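Local coordinates for protein DNA-binding transcriptional repressor YiaJ (Escherichia coli, PDB 1YSQ) that represses transcription of the yiaKLMNOPQRS operon as an IclR-family DNA-binding regulator, the present chain being its C-terminal effector-binding-type domain, at residues Ile101-Leu104 with Pro105-Phe108. Residues are numbered along the deposited sequence; the frame is centred on the assembly and turned at random.
Sequences ITEL and PAMF
The amide N of Phe-108 meets the carbonyl O of Leu-104 at 2.9 Å; an N-H...O angle of 162° shows a nearly straight i to i+4 bond. One residue earlier, Met-107 N donates to Glu-103 O at 3.0 Å, lying in the plane of that carbonyl. Glu-103, directly before helix 104-117, holds the N-cap position, and its carbonyl accepts this first-turn bond; Pro-105, with no N-H to offer, follows in the first turn. The Glu-103 side chain also reaches this helix end: a water donates to OE1 at 2.8 Å and accepts a weak bond from Ala-106 N, placing a negative group near the helix N-terminus, where it may interact favourably with the helix dipole. Ahead of the cap, Ile-101 turns back over the same turn. With chi1 at -56°, its CG1 lies beside the backbone N and CG2 opposite that N, which puts CG2 3.8 Å from Met-107 CB. The Met-107 chain folds back beyond CG (chi2 56°), bringing CE within 3.9 Å of Ile-101 CG2. Leu-104 and Phe-108 run side by side, with CD1 of the leucine 3.6 Å from CE2 of the ring. Cutting Leu-104 back to an alanine removes CG and both methyls, which is likely to leave Phe-108 CE2 without its aliphatic neighbour and open a gap toward Val-82 and Trp-86, which Leu-104 touches on helix 79-88. Trp-86 NE1 also hydrogen-bonds to Thr-102 O in the preceding loop.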
ATOM      1  N   ILE A 101      -8.045 -12.112  -3.590  1.00 27.44           N
ATOM      2  CA  ILE A 101      -8.773 -11.869  -4.815  1.00 27.56           C
ATOM      3  C   ILE A 101      -8.051 -12.599  -5.941  1.00 28.02           C
ATOM      4  O   ILE A 101      -6.976 -12.169  -6.382  1.00 28.28           O
ATOM      5  CB  ILE A 101      -8.905 -10.350  -5.102  1.00 27.70           C
ATOM      6  CG1 ILE A 101      -9.574  -9.624  -3.918  1.00 26.45           C
ATOM      7  CG2 ILE A 101      -9.706 -10.123  -6.385  1.00 27.36           C
ATOM      8  CD1 ILE A 101      -9.429  -8.103  -3.961  1.00 27.03           C
ATOM      9  N   THR A 102      -8.638 -13.711  -6.387  1.00 28.33           N
ATOM     10  CA  THR A 102      -8.027 -14.569  -7.410  1.00 28.99           C
ATOM     11  C   THR A 102      -8.754 -14.573  -8.760  1.00 29.58           C
ATOM     12  O   THR A 102      -8.212 -15.089  -9.747  1.00 29.07           O
ATOM     13  CB  THR A 102      -7.872 -16.029  -6.914  1.00 29.01           C
ATOM     14  OG1 THR A 102      -9.151 -16.552  -6.531  1.00 28.68           O
ATOM     15  CG2 THR A 102      -7.044 -16.085  -5.633  1.00 29.51           C
ATOM     16  N   GLU A 103      -9.963 -14.005  -8.793  1.00 30.06           N
ATOM     17  CA  GLU A 103     -10.785 -13.944  -9.996  1.00 30.90           C
ATOM     18  C   GLU A 103     -10.756 -12.548 -10.600  1.00 30.31           C
ATOM     19  O   GLU A 103     -10.914 -11.542  -9.892  1.00 29.99           O
ATOM     20  CB  GLU A 103     -12.240 -14.343  -9.690  1.00 31.59           C
ATOM     21  CG  GLU A 103     -12.387 -15.628  -8.885  1.00 35.93           C
ATOM     22  CD  GLU A 103     -13.830 -15.892  -8.443  1.00 43.22           C
ATOM     23  OE1 GLU A 103     -14.535 -14.940  -7.992  1.00 46.43           O
ATOM     24  OE2 GLU A 103     -14.267 -17.065  -8.545  1.00 45.00           O
ATOM     25  N   LEU A 104     -10.563 -12.493 -11.915  1.00 29.65           N
ATOM     26  CA  LEU A 104     -10.467 -11.217 -12.629  1.00 29.04           C
ATOM     27  C   LEU A 104     -11.674 -10.273 -12.478  1.00 28.26           C
ATOM     28  O   LEU A 104     -11.486  -9.067 -12.253  1.00 28.15           O
ATOM     29  CB  LEU A 104     -10.136 -11.459 -14.108  1.00 29.31           C
ATOM     30  CG  LEU A 104      -9.817 -10.245 -14.979  1.00 29.52           C
ATOM     31  CD1 LEU A 104      -8.703  -9.396 -14.331  1.00 28.58           C
ATOM     32  CD2 LEU A 104      -9.430 -10.693 -16.381  1.00 29.02           C
ATOM     33  N   PRO A 105     -12.905 -10.770 -12.646  1.00 28.04           N
ATOM     34  CA  PRO A 105     -14.074  -9.890 -12.481  1.00 27.14           C
ATOM     35  C   PRO A 105     -14.117  -9.246 -11.093  1.00 26.26           C
ATOM     36  O   PRO A 105     -14.360  -8.047 -11.009  1.00 25.01           O
ATOM     37  CB  PRO A 105     -15.261 -10.829 -12.715  1.00 27.57           C
ATOM     38  CG  PRO A 105     -14.675 -11.916 -13.614  1.00 28.42           C
ATOM     39  CD  PRO A 105     -13.301 -12.136 -13.064  1.00 27.55           C
ATOM     40  N   ALA A 106     -13.882 -10.040 -10.046  1.00 25.52           N
ATOM     41  CA  ALA A 106     -13.797  -9.544  -8.679  1.00 24.56           C
ATOM     42  C   ALA A 106     -12.696  -8.494  -8.539  1.00 23.88           C
ATOM     43  O   ALA A 106     -12.890  -7.490  -7.853  1.00 23.71           O
ATOM     44  CB  ALA A 106     -13.570 -10.695  -7.697  1.00 24.86           C
ATOM     45  N   MET A 107     -11.555  -8.711  -9.200  1.00 22.98           N
ATOM     46  CA  MET A 107     -10.477  -7.732  -9.115  1.00 22.18           C
ATOM     47  C   MET A 107     -10.864  -6.396  -9.764  1.00 22.26           C
ATOM     48  O   MET A 107     -10.594  -5.325  -9.204  1.00 21.38           O
ATOM     49  CB  MET A 107      -9.158  -8.249  -9.697  1.00 21.82           C
ATOM     50  CG  MET A 107      -7.991  -7.222  -9.537  1.00 19.46           C
ATOM     51  SD  MET A 107      -7.594  -6.602  -7.853  1.00  7.25           S
ATOM     52  CE  MET A 107      -6.621  -7.966  -7.284  1.00 19.90           C
ATOM     53  N   PHE A 108     -11.512  -6.455 -10.924  1.00 22.16           N
ATOM     54  CA  PHE A 108     -11.935  -5.224 -11.597  1.00 22.91           C
ATOM     55  C   PHE A 108     -12.907  -4.424 -10.720  1.00 23.13           C
ATOM     56  O   PHE A 108     -12.843  -3.194 -10.675  1.00 23.19           O
ATOM     57  CB  PHE A 108     -12.567  -5.529 -12.968  1.00 23.48           C
ATOM     58  CG  PHE A 108     -11.575  -5.562 -14.097  1.00 24.79           C
ATOM     59  CD1 PHE A 108     -10.746  -4.482 -14.342  1.00 26.20           C
ATOM     60  CD2 PHE A 108     -11.466  -6.689 -14.911  1.00 28.19           C
ATOM     61  CE1 PHE A 108      -9.827  -4.516 -15.392  1.00 27.89           C
ATOM     62  CE2 PHE A 108     -10.547  -6.733 -15.956  1.00 28.69           C
ATOM     63  CZ  PHE A 108      -9.734  -5.643 -16.200  1.00 27.67           C
TER
HETATM   64  O   HOH W   1     -15.143 -12.913  -9.871  1.00 35.76           O